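Long-range contacts in putative sarcosine dimethylglycine methyltransferase (Galdieria sulphuraria, PDB 2O57), which probably transfers methyl groups from S-adenosylmethionine to sarcosine and dimethylglycine, the last steps of a route to glycine betaine: residues Ala97-Arg102 with Ala128-Ile134; Ile154-Phe160 with Val182-Pro188; Leu249-Ser253 with Gln265-Lys269. All blocks are in the same frame, centred on the assembly; numbering follows the deposited sequence.

Contact 1. Residues Ala97-Arg102 with Ala128-Ile134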
ATOM      1  N   ALA A  97       6.647   1.779 -19.895  1.00 13.63           N
ATOM      2  CA  ALA A  97       8.033   1.613 -20.289  1.00 14.17           C
ATOM      3  C   ALA A  97       8.634   2.977 -20.645  1.00 13.44           C
ATOM      4  O   ALA A  97       9.727   3.311 -20.184  1.00 13.23           O
ATOM      5  CB  ALA A  97       8.172   0.648 -21.456  1.00 13.67           C
ATOM      6  N   ARG A  98       7.908   3.761 -21.443  1.00 12.57           N
ATOM      7  CA  ARG A  98       8.358   5.109 -21.760  1.00 12.73           C
ATOM      8  C   ARG A  98       8.468   5.994 -20.517  1.00 12.48           C
ATOM      9  O   ARG A  98       9.463   6.705 -20.373  1.00 11.36           O
ATOM     10  CB  ARG A  98       7.493   5.782 -22.839  1.00 12.87           C
ATOM     11  CG  ARG A  98       7.796   5.160 -24.243  1.00 13.14           C
ATOM     12  CD  ARG A  98       6.940   5.773 -25.351  1.00 11.83           C
ATOM     13  NE  ARG A  98       5.496   5.521 -25.160  1.00 12.64           N
ATOM     14  CZ  ARG A  98       4.835   4.429 -25.552  1.00 12.94           C
ATOM     15  NH1 ARG A  98       5.490   3.430 -26.151  1.00  8.97           N
ATOM     16  NH2 ARG A  98       3.497   4.352 -25.342  1.00 12.18           N
ATOM     17  N   PHE A  99       7.463   5.936 -19.633  1.00 11.96           N
ATOM     18  CA  PHE A  99       7.506   6.650 -18.325  1.00 12.38           C
ATOM     19  C   PHE A  99       8.782   6.301 -17.509  1.00 13.22           C
ATOM     20  O   PHE A  99       9.512   7.191 -17.046  1.00 13.30           O
ATOM     21  CB  PHE A  99       6.247   6.312 -17.526  1.00 12.23           C
ATOM     22  CG  PHE A  99       6.272   6.764 -16.086  1.00 12.93           C
ATOM     23  CD1 PHE A  99       5.933   8.074 -15.759  1.00 14.54           C
ATOM     24  CD2 PHE A  99       6.600   5.876 -15.062  1.00 12.94           C
ATOM     25  CE1 PHE A  99       5.943   8.498 -14.428  1.00 16.99           C
ATOM     26  CE2 PHE A  99       6.600   6.279 -13.716  1.00 12.07           C
ATOM     27  CZ  PHE A  99       6.264   7.580 -13.400  1.00 14.97           C
ATOM     28  N   LEU A 100       9.059   5.010 -17.351  1.00 12.53           N
ATOM     29  CA  LEU A 100      10.236   4.597 -16.573  1.00 12.78           C
ATOM     30  C   LEU A 100      11.588   4.984 -17.222  1.00 13.18           C
ATOM     31  O   LEU A 100      12.556   5.377 -16.534  1.00 13.44           O
ATOM     32  CB  LEU A 100      10.162   3.093 -16.304  1.00 12.71           C
ATOM     33  CG  LEU A 100       9.016   2.593 -15.409  1.00 11.71           C
ATOM     34  CD1 LEU A 100       9.124   1.072 -15.367  1.00 13.83           C
ATOM     35  CD2 LEU A 100       9.142   3.172 -14.000  1.00 10.15           C
ATOM     36  N   VAL A 101      11.660   4.840 -18.545  1.00 14.06           N
ATOM     37  CA  VAL A 101      12.873   5.178 -19.285  1.00 15.11           C
ATOM     38  C   VAL A 101      13.151   6.699 -19.144  1.00 15.23           C
ATOM     39  O   VAL A 101      14.266   7.082 -18.763  1.00 15.75           O
ATOM     40  CB  VAL A 101      12.801   4.726 -20.778  1.00 14.83           C
ATOM     41  CG1 VAL A 101      13.982   5.327 -21.608  1.00 16.43           C
ATOM     42  CG2 VAL A 101      12.756   3.186 -20.874  1.00 15.43           C
ATOM     43  N   ARG A 102      12.152   7.546 -19.407  1.00 15.01           N
ATOM     44  CA  ARG A 102      12.348   9.008 -19.289  1.00 15.73           C
ATOM     45  C   ARG A 102      12.696   9.408 -17.843  1.00 15.63           C
ATOM     46  O   ARG A 102      13.476  10.338 -17.630  1.00 15.02           O
ATOM     47  CB  ARG A 102      11.115   9.832 -19.755  1.00 15.48           C
ATOM     48  CG  ARG A 102      10.613   9.603 -21.206  1.00 15.92           C
ATOM     49  CD  ARG A 102       9.378  10.489 -21.478  1.00 17.06           C
ATOM     50  NE  ARG A 102       8.641  10.193 -22.718  1.00 17.92           N
ATOM     51  CZ  ARG A 102       9.046  10.626 -23.903  1.00 19.34           C
ATOM     52  NH1 ARG A 102      10.158  11.339 -23.977  1.00 24.76           N
ATOM     53  NH2 ARG A 102       8.356  10.367 -25.006  1.00 19.82           N
ATOM     54  N   ALA A 128       9.417   8.702 -30.227  1.00 20.28           N
ATOM     55  CA  ALA A 128       9.929   9.278 -28.975  1.00 19.95           C
ATOM     56  C   ALA A 128      11.453   9.390 -28.980  1.00 19.00           C
ATOM     57  O   ALA A 128      12.025  10.111 -28.172  1.00 18.48           O
ATOM     58  CB  ALA A 128       9.467   8.440 -27.774  1.00 18.77           C
ATOM     59  N   GLY A 129      12.096   8.665 -29.883  1.00 19.12           N
ATOM     60  CA  GLY A 129      13.547   8.557 -29.871  1.00 19.75           C
ATOM     61  C   GLY A 129      13.995   7.670 -28.719  1.00 20.31           C
ATOM     62  O   GLY A 129      15.077   7.855 -28.192  1.00 20.51           O
ATOM     63  N   LEU A 130      13.167   6.693 -28.328  1.00 19.83           N
ATOM     64  CA  LEU A 130      13.517   5.825 -27.195  1.00 19.80           C
ATOM     65  C   LEU A 130      13.799   4.371 -27.579  1.00 20.46           C
ATOM     66  O   LEU A 130      13.860   3.470 -26.714  1.00 19.30           O
ATOM     67  CB  LEU A 130      12.414   5.895 -26.117  1.00 20.35           C
ATOM     68  CG  LEU A 130      12.138   7.282 -25.494  1.00 19.81           C
ATOM     69  CD1 LEU A 130      10.854   7.258 -24.612  1.00 18.24           C
ATOM     70  CD2 LEU A 130      13.366   7.792 -24.673  1.00 18.39           C
ATOM     71  N   ALA A 131      13.978   4.137 -28.879  1.00 20.47           N
ATOM     72  CA  ALA A 131      14.065   2.774 -29.388  1.00 20.16           C
ATOM     73  C   ALA A 131      15.360   2.045 -28.967  1.00 20.92           C
ATOM     74  O   ALA A 131      15.400   0.816 -28.944  1.00 20.05           O
ATOM     75  CB  ALA A 131      13.889   2.765 -30.883  1.00 21.37           C
ATOM     76  N   ASP A 132      16.408   2.791 -28.610  1.00 20.80           N
ATOM     77  CA  ASP A 132      17.604   2.151 -28.051  1.00 21.34           C
ATOM     78  C   ASP A 132      17.394   1.680 -26.611  1.00 21.51           C
ATOM     79  O   ASP A 132      18.182   0.892 -26.123  1.00 21.37           O
ATOM     80  CB  ASP A 132      18.798   3.089 -28.087  1.00 21.48           C
ATOM     81  CG  ASP A 132      19.195   3.479 -29.506  1.00 23.55           C
ATOM     82  OD1 ASP A 132      18.974   2.675 -30.447  1.00 25.22           O
ATOM     83  OD2 ASP A 132      19.724   4.598 -29.658  1.00 24.05           O
ATOM     84  N   ASN A 133      16.358   2.181 -25.931  1.00 20.77           N
ATOM     85  CA  ASN A 133      16.112   1.793 -24.542  1.00 21.00           C
ATOM     86  C   ASN A 133      14.954   0.846 -24.355  1.00 19.33           C
ATOM     87  O   ASN A 133      14.862   0.184 -23.319  1.00 18.58           O
ATOM     88  CB  ASN A 133      15.915   3.019 -23.620  1.00 22.10           C
ATOM     89  CG  ASN A 133      17.248   3.683 -23.206  1.00 24.82           C
ATOM     90  OD1 ASN A 133      17.623   3.695 -22.008  1.00 28.54           O
ATOM     91  ND2 ASN A 133      17.957   4.243 -24.189  1.00 23.75           N
ATOM     92  N   ILE A 134      14.065   0.774 -25.345  1.00 19.11           N
ATOM     93  CA  ILE A 134      12.863  -0.067 -25.211  1.00 17.75           C
ATOM     94  C   ILE A 134      12.773  -1.079 -26.360  1.00 18.24           C
ATOM     95  O   ILE A 134      12.797  -0.704 -27.542  1.00 16.89           O
ATOM     96  CB  ILE A 134      11.546   0.772 -25.125  1.00 18.30           C
ATOM     97  CG1 ILE A 134      11.651   1.872 -24.050  1.00 16.23           C
ATOM     98  CG2 ILE A 134      10.316  -0.161 -24.842  1.00 16.89           C
ATOM     99  CD1 ILE A 134      10.516   2.938 -24.152  1.00 17.28           C
TER
HETATM  100  O   HOH W   1      11.457  11.803 -26.016  1.00 34.70           O

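Contact 2. Residues Ile154-Phe160 with Val182-Pro188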
ATOM      1  N   ILE A 154      11.181  -6.467 -12.645  1.00 11.11           N
ATOM      2  CA  ILE A 154       9.966  -6.734 -13.408  1.00 10.71           C
ATOM      3  C   ILE A 154       8.862  -5.770 -12.928  1.00 11.34           C
ATOM      4  O   ILE A 154       8.669  -5.537 -11.708  1.00 11.23           O
ATOM      5  CB  ILE A 154       9.461  -8.193 -13.264  1.00 11.14           C
ATOM      6  CG1 ILE A 154      10.476  -9.154 -13.843  1.00 10.68           C
ATOM      7  CG2 ILE A 154       8.041  -8.381 -13.942  1.00 11.01           C
ATOM      8  CD1 ILE A 154      10.180 -10.694 -13.550  1.00  9.77           C
ATOM      9  N   TRP A 155       8.113  -5.255 -13.899  1.00 10.64           N
ATOM     10  CA  TRP A 155       6.999  -4.349 -13.665  1.00 11.25           C
ATOM     11  C   TRP A 155       5.828  -4.989 -14.366  1.00 11.95           C
ATOM     12  O   TRP A 155       5.953  -5.396 -15.553  1.00 11.22           O
ATOM     13  CB  TRP A 155       7.333  -3.024 -14.343  1.00 11.63           C
ATOM     14  CG  TRP A 155       6.242  -1.940 -14.442  1.00 11.35           C
ATOM     15  CD1 TRP A 155       5.224  -1.857 -15.368  1.00 12.36           C
ATOM     16  CD2 TRP A 155       6.136  -0.765 -13.627  1.00 12.56           C
ATOM     17  NE1 TRP A 155       4.495  -0.691 -15.184  1.00 12.40           N
ATOM     18  CE2 TRP A 155       5.029  -0.006 -14.119  1.00 13.40           C
ATOM     19  CE3 TRP A 155       6.877  -0.268 -12.540  1.00 14.51           C
ATOM     20  CZ2 TRP A 155       4.640   1.223 -13.551  1.00 12.22           C
ATOM     21  CZ3 TRP A 155       6.492   0.959 -11.959  1.00 12.16           C
ATOM     22  CH2 TRP A 155       5.392   1.703 -12.492  1.00 14.04           C
ATOM     23  N   SER A 156       4.693  -5.111 -13.670  1.00 11.24           N
ATOM     24  CA  SER A 156       3.493  -5.646 -14.338  1.00 12.34           C
ATOM     25  C   SER A 156       2.239  -5.013 -13.740  1.00 12.54           C
ATOM     26  O   SER A 156       1.919  -5.238 -12.576  1.00 13.22           O
ATOM     27  CB  SER A 156       3.462  -7.174 -14.183  1.00 11.66           C
ATOM     28  OG  SER A 156       2.375  -7.726 -14.905  1.00 13.42           O
ATOM     29  N   GLN A 157       1.502  -4.268 -14.538  1.00 12.59           N
ATOM     30  CA  GLN A 157       0.307  -3.577 -14.050  1.00 11.94           C
ATOM     31  C   GLN A 157      -0.958  -4.185 -14.638  1.00 11.69           C
ATOM     32  O   GLN A 157      -1.197  -4.096 -15.865  1.00 10.54           O
ATOM     33  CB  GLN A 157       0.375  -2.105 -14.416  1.00 11.11           C
ATOM     34  CG  GLN A 157       1.377  -1.322 -13.588  1.00 11.97           C
ATOM     35  CD  GLN A 157       1.448   0.130 -14.068  1.00 11.10           C
ATOM     36  OE1 GLN A 157       1.765   0.403 -15.225  1.00 10.89           O
ATOM     37  NE2 GLN A 157       1.153   1.045 -13.191  1.00 11.33           N
ATOM     38  N   ASP A 158      -1.712  -4.847 -13.761  1.00 11.54           N
ATOM     39  CA  ASP A 158      -3.065  -5.380 -14.048  1.00 11.64           C
ATOM     40  C   ASP A 158      -3.075  -6.434 -15.154  1.00 12.22           C
ATOM     41  O   ASP A 158      -4.080  -6.634 -15.811  1.00 12.52           O
ATOM     42  CB  ASP A 158      -4.034  -4.228 -14.388  1.00 11.20           C
ATOM     43  CG  ASP A 158      -4.114  -3.178 -13.261  1.00 11.05           C
ATOM     44  OD1 ASP A 158      -3.637  -3.464 -12.129  1.00 13.35           O
ATOM     45  OD2 ASP A 158      -4.673  -2.094 -13.519  1.00 10.98           O
ATOM     46  N   ALA A 159      -1.955  -7.113 -15.335  1.00 12.87           N
ATOM     47  CA  ALA A 159      -1.837  -8.121 -16.400  1.00 14.71           C
ATOM     48  C   ALA A 159      -2.068  -9.559 -15.932  1.00 14.74           C
ATOM     49  O   ALA A 159      -2.474 -10.409 -16.731  1.00 16.07           O
ATOM     50  CB  ALA A 159      -0.472  -8.011 -17.042  1.00 14.42           C
ATOM     51  N   PHE A 160      -1.717  -9.861 -14.681  1.00 14.28           N
ATOM     52  CA  PHE A 160      -1.756 -11.258 -14.168  1.00 14.99           C
ATOM     53  C   PHE A 160      -3.214 -11.743 -14.058  1.00 15.21           C
ATOM     54  O   PHE A 160      -3.471 -12.944 -14.144  1.00 14.37           O
ATOM     55  CB  PHE A 160      -1.102 -11.343 -12.775  1.00 14.68           C
ATOM     56  CG  PHE A 160       0.435 -11.347 -12.760  1.00 15.37           C
ATOM     57  CD1 PHE A 160       1.215 -10.868 -13.834  1.00 14.59           C
ATOM     58  CD2 PHE A 160       1.097 -11.853 -11.643  1.00 14.67           C
ATOM     59  CE1 PHE A 160       2.627 -10.870 -13.764  1.00 15.54           C
ATOM     60  CE2 PHE A 160       2.486 -11.865 -11.566  1.00 15.02           C
ATOM     61  CZ  PHE A 160       3.260 -11.370 -12.644  1.00 16.02           C
ATOM     62  N   VAL A 182      14.007  -7.302  -8.258  1.00 12.94           N
ATOM     63  CA  VAL A 182      12.792  -6.926  -7.553  1.00 13.04           C
ATOM     64  C   VAL A 182      11.628  -6.913  -8.550  1.00 13.47           C
ATOM     65  O   VAL A 182      11.785  -6.438  -9.682  1.00 12.66           O
ATOM     66  CB  VAL A 182      12.951  -5.544  -6.822  1.00 12.73           C
ATOM     67  CG1 VAL A 182      11.609  -5.051  -6.211  1.00 12.40           C
ATOM     68  CG2 VAL A 182      13.966  -5.664  -5.672  1.00 12.57           C
HETATM   69  N   MSE A 183      10.475  -7.437  -8.138  1.00 12.92           N
HETATM   70  CA  MSE A 183       9.305  -7.357  -9.003  1.00 13.19           C
HETATM   71  C   MSE A 183       8.219  -6.517  -8.363  1.00 12.80           C
HETATM   72  O   MSE A 183       7.837  -6.770  -7.209  1.00 13.96           O
HETATM   73  CB  MSE A 183       8.749  -8.748  -9.290  1.00 12.10           C
HETATM   74  CG  MSE A 183       7.410  -8.684 -10.043  1.00 13.98           C
HETATM   75 SE   MSE A 183       6.912 -10.298 -11.010  1.00 14.56          SE
HETATM   76  CE  MSE A 183       6.450 -11.401  -9.570  1.00 14.60           C
ATOM     77  N   ALA A 184       7.673  -5.575  -9.122  1.00 12.49           N
ATOM     78  CA  ALA A 184       6.532  -4.780  -8.660  1.00 12.21           C
ATOM     79  C   ALA A 184       5.316  -5.100  -9.533  1.00 12.72           C
ATOM     80  O   ALA A 184       5.371  -4.965 -10.764  1.00 11.73           O
ATOM     81  CB  ALA A 184       6.855  -3.267  -8.691  1.00 11.64           C
ATOM     82  N   ILE A 185       4.218  -5.529  -8.902  1.00 12.90           N
ATOM     83  CA  ILE A 185       2.988  -5.864  -9.641  1.00 13.64           C
ATOM     84  C   ILE A 185       1.786  -5.181  -9.049  1.00 13.07           C
ATOM     85  O   ILE A 185       1.779  -4.811  -7.845  1.00 14.60           O
ATOM     86  CB  ILE A 185       2.691  -7.391  -9.725  1.00 13.80           C
ATOM     87  CG1 ILE A 185       2.321  -7.988  -8.338  1.00 15.45           C
ATOM     88  CG2 ILE A 185       3.867  -8.115 -10.345  1.00 16.00           C
ATOM     89  CD1 ILE A 185       1.747  -9.418  -8.443  1.00 15.06           C
ATOM     90  N   THR A 186       0.780  -4.976  -9.898  1.00 11.55           N
ATOM     91  CA  THR A 186      -0.554  -4.568  -9.461  1.00 10.50           C
ATOM     92  C   THR A 186      -1.552  -5.500 -10.173  1.00 10.34           C
ATOM     93  O   THR A 186      -1.248  -6.009 -11.255  1.00 10.13           O
ATOM     94  CB  THR A 186      -0.919  -3.046  -9.752  1.00 10.48           C
ATOM     95  OG1 THR A 186      -1.098  -2.778 -11.171  1.00 11.19           O
ATOM     96  CG2 THR A 186       0.028  -2.058  -9.087  1.00 11.11           C
ATOM     97  N   ASP A 187      -2.709  -5.756  -9.565  1.00 10.30           N
ATOM     98  CA  ASP A 187      -3.702  -6.619 -10.202  1.00 10.64           C
ATOM     99  C   ASP A 187      -5.046  -6.417  -9.540  1.00 10.64           C
ATOM    100  O   ASP A 187      -5.153  -6.441  -8.300  1.00 10.48           O
ATOM    101  CB  ASP A 187      -3.260  -8.086 -10.031  1.00 11.75           C
ATOM    102  CG  ASP A 187      -3.617  -8.980 -11.243  1.00 15.23           C
ATOM    103  OD1 ASP A 187      -3.700  -8.477 -12.379  1.00 14.85           O
ATOM    104  OD2 ASP A 187      -3.774 -10.205 -11.029  1.00 15.29           O
ATOM    105  N   PRO A 188      -6.103  -6.270 -10.347  1.00 11.05           N
ATOM    106  CA  PRO A 188      -7.418  -6.438  -9.733  1.00 10.77           C
ATOM    107  C   PRO A 188      -7.474  -7.864  -9.191  1.00 11.77           C
ATOM    108  O   PRO A 188      -6.897  -8.802  -9.807  1.00 11.01           O
ATOM    109  CB  PRO A 188      -8.381  -6.299 -10.912  1.00 10.82           C
ATOM    110  CG  PRO A 188      -7.597  -5.497 -11.985  1.00 10.28           C
ATOM    111  CD  PRO A 188      -6.175  -6.021 -11.810  1.00 10.15           C
TER
HETATM  112  O   HOH W   2      -0.082  -7.680 -13.295  1.00 18.78           O

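Contact 3. Residues Leu249-Ser253 with Gln265-Lys269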
ATOM      1  N   LEU A 249     -17.509   5.609 -20.380  1.00 10.49           N
ATOM      2  CA  LEU A 249     -18.101   4.752 -21.417  1.00 10.75           C
ATOM      3  C   LEU A 249     -19.510   5.310 -21.799  1.00 10.85           C
ATOM      4  O   LEU A 249     -19.902   5.349 -22.979  1.00 11.03           O
ATOM      5  CB  LEU A 249     -18.183   3.311 -20.906  1.00 10.06           C
ATOM      6  CG  LEU A 249     -18.975   2.275 -21.736  1.00 12.76           C
ATOM      7  CD1 LEU A 249     -18.312   2.156 -23.126  1.00 13.97           C
ATOM      8  CD2 LEU A 249     -19.019   0.911 -21.076  1.00 11.80           C
ATOM      9  N   ILE A 250     -20.264   5.725 -20.789  1.00 11.51           N
ATOM     10  CA  ILE A 250     -21.608   6.298 -21.025  1.00 11.34           C
ATOM     11  C   ILE A 250     -21.464   7.629 -21.770  1.00 11.32           C
ATOM     12  O   ILE A 250     -22.169   7.887 -22.766  1.00 10.71           O
ATOM     13  CB  ILE A 250     -22.397   6.416 -19.689  1.00 11.56           C
ATOM     14  CG1 ILE A 250     -22.820   5.009 -19.241  1.00 11.71           C
ATOM     15  CG2 ILE A 250     -23.613   7.367 -19.850  1.00 11.78           C
ATOM     16  CD1 ILE A 250     -23.313   4.929 -17.752  1.00 13.45           C
ATOM     17  N   LYS A 251     -20.525   8.450 -21.321  1.00 11.40           N
ATOM     18  CA  LYS A 251     -20.275   9.745 -21.957  1.00 12.20           C
ATOM     19  C   LYS A 251     -20.001   9.606 -23.464  1.00 13.16           C
ATOM     20  O   LYS A 251     -20.496  10.412 -24.279  1.00 12.30           O
ATOM     21  CB  LYS A 251     -19.085  10.426 -21.301  1.00 12.39           C
ATOM     22  CG  LYS A 251     -18.707  11.745 -21.946  1.00 14.77           C
ATOM     23  CD  LYS A 251     -17.830  12.627 -21.055  1.00 15.76           C
ATOM     24  CE  LYS A 251     -17.564  13.963 -21.780  1.00 21.31           C
ATOM     25  NZ  LYS A 251     -16.285  14.619 -21.309  1.00 19.77           N
ATOM     26  N   ARG A 252     -19.182   8.614 -23.818  1.00 12.41           N
ATOM     27  CA  ARG A 252     -18.696   8.457 -25.197  1.00 13.70           C
ATOM     28  C   ARG A 252     -19.498   7.499 -26.064  1.00 12.45           C
ATOM     29  O   ARG A 252     -19.062   7.163 -27.163  1.00 12.49           O
ATOM     30  CB  ARG A 252     -17.266   7.938 -25.151  1.00 13.79           C
ATOM     31  CG  ARG A 252     -16.326   8.749 -24.266  1.00 16.61           C
ATOM     32  CD  ARG A 252     -15.727   9.835 -25.078  1.00 19.31           C
ATOM     33  NE  ARG A 252     -14.626  10.464 -24.393  1.00 21.92           N
ATOM     34  CZ  ARG A 252     -13.844  11.377 -24.938  1.00 26.41           C
ATOM     35  NH1 ARG A 252     -14.045  11.766 -26.201  1.00 25.73           N
ATOM     36  NH2 ARG A 252     -12.860  11.896 -24.218  1.00 27.95           N
ATOM     37  N   SER A 253     -20.636   7.039 -25.563  1.00 13.36           N
ATOM     38  CA  SER A 253     -21.479   6.022 -26.200  1.00 14.45           C
ATOM     39  C   SER A 253     -21.733   6.211 -27.691  1.00 15.65           C
ATOM     40  O   SER A 253     -21.469   5.305 -28.469  1.00 15.48           O
ATOM     41  CB  SER A 253     -22.838   5.905 -25.492  1.00 14.74           C
ATOM     42  OG  SER A 253     -23.609   4.865 -26.095  1.00 17.72           O
ATOM     43  N   GLN A 265     -21.085  -2.424 -25.706  1.00 12.38           N
ATOM     44  CA  GLN A 265     -21.119  -1.407 -24.646  1.00 12.94           C
ATOM     45  C   GLN A 265     -21.922  -1.908 -23.467  1.00 12.39           C
ATOM     46  O   GLN A 265     -21.515  -1.760 -22.315  1.00 12.69           O
ATOM     47  CB  GLN A 265     -21.710  -0.089 -25.145  1.00 12.08           C
ATOM     48  CG  GLN A 265     -20.788   0.644 -26.106  1.00 14.35           C
ATOM     49  CD  GLN A 265     -21.367   1.962 -26.572  1.00 15.12           C
ATOM     50  OE1 GLN A 265     -21.917   2.726 -25.771  1.00 14.57           O
ATOM     51  NE2 GLN A 265     -21.265   2.236 -27.880  1.00 11.77           N
ATOM     52  N   ALA A 266     -23.058  -2.528 -23.763  1.00 13.38           N
ATOM     53  CA  ALA A 266     -23.925  -3.056 -22.719  1.00 13.55           C
ATOM     54  C   ALA A 266     -23.179  -4.134 -21.922  1.00 13.63           C
ATOM     55  O   ALA A 266     -23.208  -4.084 -20.702  1.00 14.90           O
ATOM     56  CB  ALA A 266     -25.267  -3.554 -23.305  1.00 12.94           C
ATOM     57  N   ASN A 267     -22.456  -5.044 -22.599  1.00 13.48           N
ATOM     58  CA  ASN A 267     -21.652  -6.098 -21.953  1.00 14.23           C
ATOM     59  C   ASN A 267     -20.506  -5.527 -21.116  1.00 13.78           C
ATOM     60  O   ASN A 267     -20.239  -6.021 -20.008  1.00 12.83           O
ATOM     61  CB  ASN A 267     -21.008  -7.067 -22.974  1.00 15.72           C
ATOM     62  CG  ASN A 267     -22.034  -7.956 -23.695  1.00 21.33           C
ATOM     63  OD1 ASN A 267     -23.081  -8.270 -23.149  1.00 26.32           O
ATOM     64  ND2 ASN A 267     -21.710  -8.377 -24.926  1.00 24.83           N
HETATM   65  N   MSE A 268     -19.812  -4.529 -21.663  1.00 12.72           N
HETATM   66  CA  MSE A 268     -18.730  -3.858 -20.893  1.00 13.03           C
HETATM   67  C   MSE A 268     -19.270  -3.214 -19.609  1.00 11.62           C
HETATM   68  O   MSE A 268     -18.697  -3.387 -18.543  1.00 12.62           O
HETATM   69  CB  MSE A 268     -18.005  -2.809 -21.723  1.00 12.53           C
HETATM   70  CG  MSE A 268     -16.703  -2.325 -20.978  1.00 14.57           C
HETATM   71 SE   MSE A 268     -15.649  -1.148 -22.053  1.00 15.65          SE
HETATM   72  CE  MSE A 268     -14.526  -0.483 -20.619  1.00 16.20           C
ATOM     73  N   LYS A 269     -20.329  -2.422 -19.741  1.00  9.86           N
ATOM     74  CA  LYS A 269     -21.001  -1.765 -18.609  1.00 10.68           C
ATOM     75  C   LYS A 269     -21.410  -2.784 -17.523  1.00  9.82           C
ATOM     76  O   LYS A 269     -21.185  -2.558 -16.310  1.00  9.01           O
ATOM     77  CB  LYS A 269     -22.203  -0.971 -19.170  1.00  9.20           C
ATOM     78  CG  LYS A 269     -22.980  -0.064 -18.233  1.00 13.93           C
ATOM     79  CD  LYS A 269     -24.158   0.655 -18.982  1.00 12.71           C
ATOM     80  CE  LYS A 269     -23.695   1.288 -20.306  1.00 14.18           C
ATOM     81  NZ  LYS A 269     -24.818   1.848 -21.176  1.00 19.79           N
TER
HETATM   82  O   HOH W   3     -21.989   3.500 -23.211  1.00 27.20           O

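Contact 1. Residues Ala97-Arg102 with Ala128-Ile134
Val101 sends both its methyl groups from helix 95-104 into segment 128-134, each to a different neighbour. CG1, anti to the backbone N (chi1 169°), meets Asn133 CB at 3.6 Å and Leu130 CD2 at 4.0 Å, while CG2 lies 3.6 Å from Ile134 CG1. With an alanine here both branches go, and Ile134 CG1 and Asn133 CB would probably face a gap on the helix side. Two more apolar contacts flank this one: Ile134 CD1 presses on Arg98 CG at 3.5 Å, the two side chains crossing at about a right angle, and Ile134 CG2 meets Ala97 CB at 4.1 Å. Leu130 CD1 sits over the centre of one face of the Arg102 guanidinium, 3.9 Å from Arg102 CZ. Polar linkage is by water alone, one molecule joining Arg102 NH1 to Ala128 O, just before Gly129 closes the preceding helix in a Schellman motif. The guanidinium of Arg98 turns elsewhere, to Asn125 of helix 115-128 and the carbonyl of Tyr93. Ala97 and Val101 also rest on Ile108, so helix 95-104 packs on strand 107-112 and the start of strand 134-138, at the edge of the Rossmann-like sheet.

Contact 2. Residues Ile154-Phe160 with Val182-Pro188
The Phe160 ring brings its CZ corner obliquely to two side chains of strand 181-190: Ile185 CG2 at 4.0 Å and the selenium of Met183, modelled as selenomethionine, at 4.1 Å from CZ. The second is a Met-aromatic contact, and Phe170 meets the same ring edge-to-face. The Trp155 indole makes a weak hydrogen bond from NE1 to Gln157 OE1, while Gln157 NE2 turns to Asp67. Of the carboxylates, Asp158 is met from above its plane, where Thr186 OG1 donates to OD1 over 2.8 Å. Thr186 makes this possible by holding OG1 between its backbone N and carbonyl carbon (chi1 70°). Trp286 NE1 also binds Asp158 OD1, and OD2 takes the backbone N of Val47. Asp187 lays OD2 3.4 Å from Phe160 CB; its oxygens are bonded by Leu161 N and Tyr217 OH.

Behind these side chains runs a regular parallel ladder, the segment axes 4.7 Å apart and 10° from parallel. Ile154 N to Val182 O, Ala184 N to Ile154 O, Ser156 N to Ala184 O and Thr186 N to Ser156 O alternate along it. At the end Asp158 N reaches Thr186 O at 2.8 Å from well above the carbonyl plane; there the chain turns out of the strand, Asp158 itself having positive phi. A water bound to Ser156 OG, Phe160 N and Thr186 O fills in the turn, and Ser156 OG is also hydrogen-bonded with Leu89 O of strand 85-89.

On one face of the pair Ile154 and Met183 pack on Cys173 of helix 166-176, and Met183 also on Phe170; on the other, Trp155 and Gln157 meet helix 59-76. Strands 85-89 and 284-293 flank strands 151-157 and 181-190, which therefore lie in the middle of the methyltransferase sheet.

Contact 3. Residues Leu249-Ser253 with Gln265-Lys269
Gln265 OE1 is gripped twice: by Ser253 OG, which donates to it over 2.7 Å, and by a water that also donates to Leu249 O. The hydroxyl comes in the plane of the amide carbonyl, on a lone pair, and Ser253 can offer it because its OG stands anti to the backbone N (chi1 -177°). The amide nitrogen works as well. Gln265 NE2 gives a hydrogen to Ser253 O at 3.1 Å, with an N-H...O angle of 148°, and is shared with Cys260 O. Serine and glutamine are therefore joined by a pair of bonds running in opposite directions, one donated by each residue, and this probably fixes the amide: turned over, its oxygen would face the carbonyls of Ser253 and Cys260, acceptor against acceptor. The extended Gln265 chain carries the group across to the far segment.

Two helices, 235-251 and 262-280, meet here in broadly opposite senses as a helical hairpin, with the short helix 253-256 in the connection. Both belong to the excursion between strands 226-233 and 284-293, the last two strands of the fold. Gln265 thus ties the second helix to the point where the chain, at Arg252, has just left the first.

Beside the polar grip lies an apolar one. Leu249 CD2 rests on the backbone of the second helix, 3.8 Å from Lys269 N and 3.9 Å from Gln265 O, with Met268 CB likewise 3.9 Å from that CD2. The other branch of Leu249, CD1, lies near Gln265 CG. Nearer the solvent, Ile250 CG1 touches Lys269 CE at 4.0 Å, the two side chains lying roughly perpendicular. Phe35 of helix 27-40 packs against both Leu249 and Met268.

The three contacts follow one another along the chain, each closing before the next opens. Contacts 1 and 2 lie within the methyltransferase domain and share its sheet: contact 2 joins two central strands, 151-157 and 181-190, while contact 1 packs a helix towards the outermost parallel strand, 134-138. Their centres are 19 Å apart, yet they touch, Leu100 CD1 lying 3.9 Å from Trp155 CE3. Contact 3 stands apart among helices, its centre 33 Å from that of contact 1 and 27 Å from that of contact 2, whose nearest atoms are about 12 Å away. The parallel strands thus come before the helical hairpin, which is inserted between the sheet's last two strands, 226-233 and 284-293.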